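Long-range contact in copper induced nitroreductase D (Lactococcus lactis, PDB 2WQF), which binds flavin mononucleotide and probably acts as a copper-induced nitroreductase in defence against oxidative stress: residues R47-D61 against F92-D104. Residues are numbered along the deposited sequence; the frame is centred on the assembly and turned at random.
Sequences RLLILTGDAQDKLWD and FKAAFGTILFFED
Trp-60 and Gln-56, on the helix that follows strand 47-52, converge on the hydroxyl of Thr-98 in the neighbouring strand. The indole NE1 reaches Thr-98 OG1 at 3.0 Å almost exactly in its ring plane, with an N-H...O angle of 166°. That hydroxyl in turn donates to Gln-56 OE1 (2.7 Å), meeting a lone pair in the amide plane. A bend at chi2 (68°) in Gln-56 carries NE2 to Lys-93 O at 3.1 Å, well above the carbonyl plane. The in-plane bond at NE1 restrains the indole together with packing on both faces: Phe-92 CB lies practically on the normal of the six-membered ring, 3.5 Å from its centroid, and Leu-59 CD2 touches the opposite face near the rim. On the same helix, Asp-61 OD2 receives Lys-93 NZ on its syn lone pair (2.8 Å). Leu-48 CD2 packs 3.6 Å from Ile-99 CG2. At the far end Arg-47 NE and NH2 both give weak hydrogen bonds to Asp-104 OD2 within a salt bridge, the planes perpendicular; Arg-47 NH1 bonds to Gln-44 O and Asp-104 OD1 to Ser-170. Strands 47-52 and 97-104 form an antiparallel pair in the nitroreductase-fold sheet, which continues across the dimer interface through a second-subunit strand parallel to residues 48-51.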
ATOM      1  N   ARG A  47       3.677   4.763 -11.928  1.00 11.18           N
ATOM      2  CA  ARG A  47       3.401   4.942 -13.350  1.00 12.39           C
ATOM      3  C   ARG A  47       2.532   3.769 -13.783  1.00 11.81           C
ATOM      4  O   ARG A  47       2.758   2.650 -13.333  1.00 11.80           O
ATOM      5  CB  ARG A  47       4.689   4.915 -14.174  1.00 14.02           C
ATOM      6  CG  ARG A  47       5.766   5.926 -13.727  1.00 12.45           C
ATOM      7  CD  ARG A  47       5.403   7.371 -14.129  1.00 14.18           C
ATOM      8  NE  ARG A  47       6.384   8.348 -13.662  1.00 13.52           N
ATOM      9  CZ  ARG A  47       6.289   9.056 -12.535  1.00 13.88           C
ATOM     10  NH1 ARG A  47       5.241   8.933 -11.729  1.00 13.48           N
ATOM     11  NH2 ARG A  47       7.262   9.906 -12.215  1.00 14.68           N
ATOM     12  N   LEU A  48       1.551   4.004 -14.653  1.00 12.31           N
ATOM     13  CA  LEU A  48       0.655   2.945 -15.098  1.00 12.14           C
ATOM     14  C   LEU A  48       0.633   2.831 -16.614  1.00 12.16           C
ATOM     15  O   LEU A  48       0.595   3.844 -17.330  1.00 12.72           O
ATOM     16  CB  LEU A  48      -0.779   3.197 -14.657  1.00 12.75           C
ATOM     17  CG  LEU A  48      -1.155   2.838 -13.226  1.00 12.14           C
ATOM     18  CD1 LEU A  48      -0.396   3.637 -12.196  1.00 15.12           C
ATOM     19  CD2 LEU A  48      -2.660   3.055 -13.059  1.00 12.64           C
ATOM     20  N   LEU A  49       0.634   1.589 -17.076  1.00 12.29           N
ATOM     21  CA  LEU A  49       0.273   1.246 -18.433  1.00 12.38           C
ATOM     22  C   LEU A  49      -1.023   0.438 -18.369  1.00 11.85           C
ATOM     23  O   LEU A  49      -1.067  -0.629 -17.756  1.00 13.79           O
ATOM     24  CB  LEU A  49       1.387   0.427 -19.078  1.00 14.38           C
ATOM     25  CG  LEU A  49       1.095  -0.117 -20.471  1.00 15.06           C
ATOM     26  CD1 LEU A  49       0.878   1.017 -21.471  1.00 16.79           C
ATOM     27  CD2 LEU A  49       2.253  -1.026 -20.897  1.00 16.74           C
ATOM     28  N   ILE A  50      -2.085   0.976 -18.968  1.00 12.32           N
ATOM     29  CA  ILE A  50      -3.416   0.375 -18.924  1.00 13.06           C
ATOM     30  C   ILE A  50      -3.730  -0.198 -20.295  1.00 12.56           C
ATOM     31  O   ILE A  50      -3.819   0.551 -21.265  1.00 14.06           O
ATOM     32  CB  ILE A  50      -4.481   1.403 -18.538  1.00 14.04           C
ATOM     33  CG1 ILE A  50      -4.159   2.021 -17.173  1.00 14.65           C
ATOM     34  CG2 ILE A  50      -5.879   0.797 -18.546  1.00 15.70           C
ATOM     35  CD1 ILE A  50      -4.932   3.328 -16.873  1.00 17.57           C
ATOM     36  N   LEU A  51      -3.849  -1.521 -20.368  1.00 13.03           N
ATOM     37  CA  LEU A  51      -4.061  -2.213 -21.629  1.00 13.83           C
ATOM     38  C   LEU A  51      -5.450  -2.832 -21.694  1.00 13.01           C
ATOM     39  O   LEU A  51      -5.868  -3.532 -20.765  1.00 16.01           O
ATOM     40  CB  LEU A  51      -3.035  -3.346 -21.772  1.00 14.78           C
ATOM     41  CG  LEU A  51      -1.562  -2.930 -21.664  1.00 14.98           C
ATOM     42  CD1 LEU A  51      -0.718  -4.163 -21.865  1.00 17.00           C
ATOM     43  CD2 LEU A  51      -1.188  -1.819 -22.649  1.00 16.94           C
ATOM     44  N   THR A  52      -6.132  -2.615 -22.812  1.00 14.23           N
ATOM     45  CA  THR A  52      -7.414  -3.250 -23.087  1.00 15.96           C
ATOM     46  C   THR A  52      -7.412  -3.722 -24.539  1.00 16.50           C
ATOM     47  O   THR A  52      -6.469  -3.460 -25.288  1.00 17.71           O
ATOM     48  CB  THR A  52      -8.617  -2.321 -22.808  1.00 16.37           C
ATOM     49  OG1 THR A  52      -8.630  -1.235 -23.732  1.00 19.47           O
ATOM     50  CG2 THR A  52      -8.574  -1.796 -21.376  1.00 18.18           C
ATOM     51  N   GLY A  53      -8.451  -4.453 -24.929  1.00 17.88           N
ATOM     52  CA  GLY A  53      -8.616  -4.825 -26.328  1.00 22.61           C
ATOM     53  C   GLY A  53      -7.436  -5.580 -26.898  1.00 16.35           C
ATOM     54  O   GLY A  53      -6.930  -6.535 -26.292  1.00 19.14           O
ATOM     55  N   ASP A  54      -6.999  -5.161 -28.077  1.00 20.06           N
ATOM     56  CA  ASP A  54      -5.890  -5.814 -28.768  1.00 21.03           C
ATOM     57  C   ASP A  54      -4.614  -5.824 -27.939  1.00 19.19           C
ATOM     58  O   ASP A  54      -3.853  -6.770 -28.000  1.00 19.06           O
ATOM     59  CB  ASP A  54      -5.587  -5.125 -30.100  1.00 26.08           C
ATOM     60  CG  ASP A  54      -6.618  -5.406 -31.165  1.00 41.19           C
ATOM     61  OD1 ASP A  54      -7.615  -6.088 -30.886  1.00 42.07           O
ATOM     62  OD2 ASP A  54      -6.417  -4.931 -32.296  1.00 42.14           O
ATOM     63  N   ALA A  55      -4.382  -4.764 -27.158  1.00 17.94           N
ATOM     64  CA  ALA A  55      -3.179  -4.680 -26.340  1.00 18.08           C
ATOM     65  C   ALA A  55      -3.221  -5.716 -25.216  1.00 16.48           C
ATOM     66  O   ALA A  55      -2.199  -6.301 -24.848  1.00 16.95           O
ATOM     67  CB  ALA A  55      -3.011  -3.256 -25.777  1.00 18.27           C
ATOM     68  N   GLN A  56      -4.413  -5.946 -24.678  1.00 17.89           N
ATOM     69  CA  GLN A  56      -4.615  -6.956 -23.648  1.00 16.59           C
ATOM     70  C   GLN A  56      -4.306  -8.358 -24.233  1.00 14.20           C
ATOM     71  O   GLN A  56      -3.597  -9.162 -23.628  1.00 16.83           O
ATOM     72  CB  GLN A  56      -6.056  -6.860 -23.150  1.00 15.19           C
ATOM     73  CG  GLN A  56      -6.628  -8.087 -22.443  1.00 14.19           C
ATOM     74  CD  GLN A  56      -5.991  -8.379 -21.105  1.00 14.76           C
ATOM     75  OE1 GLN A  56      -5.127  -7.632 -20.632  1.00 15.86           O
ATOM     76  NE2 GLN A  56      -6.423  -9.476 -20.478  1.00 16.00           N
ATOM     77  N   ASP A  57      -4.828  -8.637 -25.418  1.00 17.30           N
ATOM     78  CA  ASP A  57      -4.531  -9.908 -26.083  1.00 20.08           C
ATOM     79  C   ASP A  57      -3.022 -10.056 -26.346  1.00 22.88           C
ATOM     80  O   ASP A  57      -2.452 -11.122 -26.149  1.00 20.68           O
ATOM     81  CB  ASP A  57      -5.252  -9.981 -27.424  1.00 23.01           C
ATOM     82  CG  ASP A  57      -6.738 -10.131 -27.294  1.00 28.26           C
ATOM     83  OD1 ASP A  57      -7.203 -10.503 -26.204  1.00 26.34           O
ATOM     84  OD2 ASP A  57      -7.434  -9.905 -28.316  1.00 33.25           O
ATOM     85  N   LYS A  58      -2.380  -8.974 -26.796  1.00 19.79           N
ATOM     86  CA  LYS A  58      -0.959  -9.004 -27.149  1.00 20.58           C
ATOM     87  C   LYS A  58      -0.078  -9.270 -25.938  1.00 19.15           C
ATOM     88  O   LYS A  58       0.885 -10.031 -26.014  1.00 21.68           O
ATOM     89  CB  LYS A  58      -0.544  -7.689 -27.823  1.00 22.35           C
ATOM     90  CG  LYS A  58       0.914  -7.606 -28.216  1.00 28.80           C
ATOM     91  CD  LYS A  58       1.117  -6.550 -29.304  1.00 36.63           C
ATOM     92  CE  LYS A  58       2.382  -6.800 -30.121  1.00 64.33           C
ATOM     93  NZ  LYS A  58       2.486  -5.890 -31.310  1.00 78.63           N
ATOM     94  N   LEU A  59      -0.383  -8.629 -24.821  1.00 18.01           N
ATOM     95  CA  LEU A  59       0.405  -8.820 -23.607  1.00 18.65           C
ATOM     96  C   LEU A  59       0.474 -10.299 -23.264  1.00 19.75           C
ATOM     97  O   LEU A  59       1.556 -10.851 -23.050  1.00 18.48           O
ATOM     98  CB  LEU A  59      -0.193  -8.063 -22.422  1.00 17.30           C
ATOM     99  CG  LEU A  59       0.483  -8.372 -21.077  1.00 17.23           C
ATOM    100  CD1 LEU A  59       1.929  -7.905 -21.079  1.00 18.60           C
ATOM    101  CD2 LEU A  59      -0.269  -7.715 -19.957  1.00 17.23           C
ATOM    102  N   TRP A  60      -0.673 -10.948 -23.208  1.00 17.30           N
ATOM    103  CA  TRP A  60      -0.704 -12.331 -22.728  1.00 17.63           C
ATOM    104  C   TRP A  60      -0.229 -13.348 -23.779  1.00 20.47           C
ATOM    105  O   TRP A  60       0.519 -14.283 -23.459  1.00 21.94           O
ATOM    106  CB  TRP A  60      -2.090 -12.659 -22.133  1.00 19.46           C
ATOM    107  CG  TRP A  60      -2.289 -11.811 -20.910  1.00 17.60           C
ATOM    108  CD1 TRP A  60      -2.971 -10.632 -20.826  1.00 21.76           C
ATOM    109  CD2 TRP A  60      -1.722 -12.038 -19.602  1.00 18.32           C
ATOM    110  NE1 TRP A  60      -2.874 -10.128 -19.554  1.00 18.25           N
ATOM    111  CE2 TRP A  60      -2.101 -10.959 -18.792  1.00 19.16           C
ATOM    112  CE3 TRP A  60      -0.909 -13.041 -19.056  1.00 19.96           C
ATOM    113  CZ2 TRP A  60      -1.720 -10.857 -17.457  1.00 18.29           C
ATOM    114  CZ3 TRP A  60      -0.543 -12.944 -17.741  1.00 19.61           C
ATOM    115  CH2 TRP A  60      -0.960 -11.859 -16.944  1.00 19.94           C
ATOM    116  N   ASP A  61      -0.621 -13.160 -25.032  1.00 20.60           N
ATOM    117  CA  ASP A  61      -0.303 -14.142 -26.055  1.00 24.81           C
ATOM    118  C   ASP A  61       1.106 -13.993 -26.587  1.00 25.43           C
ATOM    119  O   ASP A  61       1.774 -14.983 -26.871  1.00 28.33           O
ATOM    120  CB  ASP A  61      -1.257 -14.011 -27.236  1.00 30.54           C
ATOM    121  CG  ASP A  61      -2.560 -14.748 -27.027  1.00 34.27           C
ATOM    122  OD1 ASP A  61      -2.658 -15.618 -26.134  1.00 40.56           O
ATOM    123  OD2 ASP A  61      -3.493 -14.439 -27.780  1.00 38.50           O
ATOM    124  N   PHE A  92      -6.161 -15.134 -17.711  1.00 18.11           N
ATOM    125  CA  PHE A  92      -5.730 -13.746 -17.598  1.00 17.59           C
ATOM    126  C   PHE A  92      -6.063 -13.012 -18.891  1.00 18.32           C
ATOM    127  O   PHE A  92      -6.587 -11.908 -18.856  1.00 17.54           O
ATOM    128  CB  PHE A  92      -4.235 -13.650 -17.279  1.00 17.03           C
ATOM    129  CG  PHE A  92      -3.867 -14.250 -15.975  1.00 19.27           C
ATOM    130  CD1 PHE A  92      -4.627 -14.010 -14.850  1.00 21.32           C
ATOM    131  CD2 PHE A  92      -2.732 -15.037 -15.857  1.00 20.61           C
ATOM    132  CE1 PHE A  92      -4.276 -14.555 -13.633  1.00 21.01           C
ATOM    133  CE2 PHE A  92      -2.373 -15.589 -14.650  1.00 21.98           C
ATOM    134  CZ  PHE A  92      -3.153 -15.357 -13.538  1.00 19.54           C
ATOM    135  N   LYS A  93      -5.789 -13.638 -20.035  1.00 18.04           N
ATOM    136  CA  LYS A  93      -6.121 -13.049 -21.342  1.00 17.29           C
ATOM    137  C   LYS A  93      -7.611 -12.744 -21.489  1.00 19.78           C
ATOM    138  O   LYS A  93      -7.978 -11.704 -22.035  1.00 20.47           O
ATOM    139  CB  LYS A  93      -5.672 -13.964 -22.493  1.00 23.99           C
ATOM    140  CG  LYS A  93      -5.928 -13.353 -23.860  1.00 30.50           C
ATOM    141  CD  LYS A  93      -5.471 -14.249 -25.012  1.00 41.46           C
ATOM    142  CE  LYS A  93      -6.436 -14.128 -26.170  1.00 55.16           C
ATOM    143  NZ  LYS A  93      -6.140 -15.068 -27.273  1.00 63.10           N
ATOM    144  N   ALA A  94      -8.459 -13.664 -21.017  1.00 19.28           N
ATOM    145  CA  ALA A  94      -9.900 -13.532 -21.138  1.00 17.10           C
ATOM    146  C   ALA A  94     -10.477 -12.295 -20.441  1.00 17.83           C
ATOM    147  O   ALA A  94     -11.609 -11.891 -20.728  1.00 19.45           O
ATOM    148  CB  ALA A  94     -10.572 -14.794 -20.612  1.00 20.35           C
ATOM    149  N   ALA A  95      -9.709 -11.695 -19.530  1.00 16.42           N
ATOM    150  CA  ALA A  95     -10.131 -10.489 -18.825  1.00 14.10           C
ATOM    151  C   ALA A  95     -10.248  -9.303 -19.789  1.00 15.04           C
ATOM    152  O   ALA A  95      -9.767  -9.349 -20.915  1.00 15.76           O
ATOM    153  CB  ALA A  95      -9.139 -10.173 -17.708  1.00 15.93           C
ATOM    154  N   PHE A  96     -10.860  -8.226 -19.325  1.00 13.81           N
ATOM    155  CA  PHE A  96     -11.013  -7.012 -20.144  1.00 13.70           C
ATOM    156  C   PHE A  96      -9.692  -6.277 -20.347  1.00 13.09           C
ATOM    157  O   PHE A  96      -9.434  -5.711 -21.400  1.00 14.24           O
ATOM    158  CB  PHE A  96     -12.019  -6.062 -19.487  1.00 13.03           C
ATOM    159  CG  PHE A  96     -12.335  -4.852 -20.308  1.00 13.29           C
ATOM    160  CD1 PHE A  96     -13.223  -4.926 -21.360  1.00 15.79           C
ATOM    161  CD2 PHE A  96     -11.790  -3.622 -19.986  1.00 18.78           C
ATOM    162  CE1 PHE A  96     -13.540  -3.821 -22.117  1.00 18.31           C
ATOM    163  CE2 PHE A  96     -12.095  -2.516 -20.741  1.00 18.84           C
ATOM    164  CZ  PHE A  96     -12.977  -2.617 -21.800  1.00 19.87           C
ATOM    165  N   GLY A  97      -8.852  -6.261 -19.318  1.00 12.59           N
ATOM    166  CA  GLY A  97      -7.609  -5.519 -19.410  1.00 13.27           C
ATOM    167  C   GLY A  97      -6.617  -5.873 -18.330  1.00 12.03           C
ATOM    168  O   GLY A  97      -6.907  -6.673 -17.426  1.00 12.45           O
ATOM    169  N   THR A  98      -5.456  -5.228 -18.413  1.00 12.55           N
ATOM    170  CA  THR A  98      -4.368  -5.400 -17.444  1.00 11.35           C
ATOM    171  C   THR A  98      -3.793  -4.013 -17.155  1.00 11.71           C
ATOM    172  O   THR A  98      -3.478  -3.246 -18.068  1.00 12.17           O
ATOM    173  CB  THR A  98      -3.248  -6.358 -17.924  1.00 12.80           C
ATOM    174  OG1 THR A  98      -3.819  -7.624 -18.264  1.00 14.14           O
ATOM    175  CG2 THR A  98      -2.235  -6.597 -16.849  1.00 14.17           C
ATOM    176  N   ILE A  99      -3.656  -3.693 -15.875  1.00 12.66           N
ATOM    177  CA  ILE A  99      -3.010  -2.462 -15.449  1.00 12.20           C
ATOM    178  C   ILE A  99      -1.626  -2.810 -14.920  1.00 11.76           C
ATOM    179  O   ILE A  99      -1.502  -3.502 -13.908  1.00 13.29           O
ATOM    180  CB  ILE A  99      -3.820  -1.752 -14.369  1.00 11.68           C
ATOM    181  CG1 ILE A  99      -5.262  -1.503 -14.833  1.00 13.28           C
ATOM    182  CG2 ILE A  99      -3.122  -0.451 -13.911  1.00 14.28           C
ATOM    183  CD1 ILE A  99      -6.256  -1.323 -13.680  1.00 18.32           C
ATOM    184  N   LEU A 100      -0.592  -2.364 -15.625  1.00 11.56           N
ATOM    185  CA  LEU A 100       0.792  -2.601 -15.211  1.00 12.32           C
ATOM    186  C   LEU A 100       1.281  -1.413 -14.406  1.00 11.66           C
ATOM    187  O   LEU A 100       1.233  -0.273 -14.853  1.00 13.51           O
ATOM    188  CB  LEU A 100       1.697  -2.858 -16.411  1.00 12.78           C
ATOM    189  CG  LEU A 100       1.342  -4.140 -17.203  1.00 14.48           C
ATOM    190  CD1 LEU A 100       0.280  -3.879 -18.243  1.00 17.53           C
ATOM    191  CD2 LEU A 100       2.589  -4.714 -17.871  1.00 16.96           C
ATOM    192  N   PHE A 101       1.657  -1.709 -13.166  1.00 11.49           N
ATOM    193  CA  PHE A 101       2.151  -0.736 -12.211  1.00 10.39           C
ATOM    194  C   PHE A 101       3.653  -0.715 -12.188  1.00 11.54           C
ATOM    195  O   PHE A 101       4.268  -1.751 -12.010  1.00 12.55           O
ATOM    196  CB  PHE A 101       1.633  -1.083 -10.815  1.00 11.69           C
ATOM    197  CG  PHE A 101       0.153  -0.823 -10.634  1.00 10.91           C
ATOM    198  CD1 PHE A 101      -0.318   0.417 -10.213  1.00 12.00           C
ATOM    199  CD2 PHE A 101      -0.767  -1.825 -10.912  1.00 12.71           C
ATOM    200  CE1 PHE A 101      -1.664   0.625 -10.036  1.00 12.65           C
ATOM    201  CE2 PHE A 101      -2.105  -1.629 -10.718  1.00 12.79           C
ATOM    202  CZ  PHE A 101      -2.567  -0.403 -10.296  1.00 12.09           C
ATOM    203  N   PHE A 102       4.225   0.485 -12.336  1.00 11.16           N
ATOM    204  CA  PHE A 102       5.662   0.689 -12.320  1.00 12.14           C
ATOM    205  C   PHE A 102       5.992   1.750 -11.264  1.00 12.48           C
ATOM    206  O   PHE A 102       5.136   2.546 -10.871  1.00 12.47           O
ATOM    207  CB  PHE A 102       6.201   1.204 -13.668  1.00 12.88           C
ATOM    208  CG  PHE A 102       5.804   0.394 -14.877  1.00 13.25           C
ATOM    209  CD1 PHE A 102       6.747  -0.360 -15.562  1.00 14.01           C
ATOM    210  CD2 PHE A 102       4.518   0.459 -15.377  1.00 14.43           C
ATOM    211  CE1 PHE A 102       6.389  -1.089 -16.721  1.00 15.47           C
ATOM    212  CE2 PHE A 102       4.151  -0.267 -16.500  1.00 14.08           C
ATOM    213  CZ  PHE A 102       5.086  -1.016 -17.193  1.00 15.83           C
ATOM    214  N   GLU A 103       7.249   1.771 -10.828  1.00 12.93           N
ATOM    215  CA  GLU A 103       7.769   2.842  -9.985  1.00 12.40           C
ATOM    216  C   GLU A 103       8.893   3.520 -10.757  1.00 13.18           C
ATOM    217  O   GLU A 103       9.806   2.846 -11.275  1.00 14.62           O
ATOM    218  CB  GLU A 103       8.293   2.290  -8.659  1.00 13.26           C
ATOM    219  CG  GLU A 103       7.168   1.877  -7.708  1.00 14.01           C
ATOM    220  CD  GLU A 103       6.373   3.093  -7.216  1.00 13.47           C
ATOM    221  OE1 GLU A 103       7.020   4.062  -6.753  1.00 14.30           O
ATOM    222  OE2 GLU A 103       5.108   3.091  -7.310  1.00 13.32           O
ATOM    223  N   ASP A 104       8.849   4.842 -10.832  1.00 14.03           N
ATOM    224  CA  ASP A 104       9.833   5.600 -11.594  1.00 14.66           C
ATOM    225  C   ASP A 104      11.155   5.758 -10.812  1.00 14.66           C
ATOM    226  O   ASP A 104      11.273   6.542  -9.864  1.00 15.74           O
ATOM    227  CB  ASP A 104       9.243   6.953 -11.970  1.00 14.65           C
ATOM    228  CG  ASP A 104      10.109   7.709 -12.958  1.00 18.77           C
ATOM    229  OD1 ASP A 104      11.315   7.420 -13.067  1.00 21.32           O
ATOM    230  OD2 ASP A 104       9.581   8.605 -13.619  1.00 22.02           O
TER
HETATM  231  O   HOH W   1     -10.632  -5.871 -23.697  1.00 25.48           O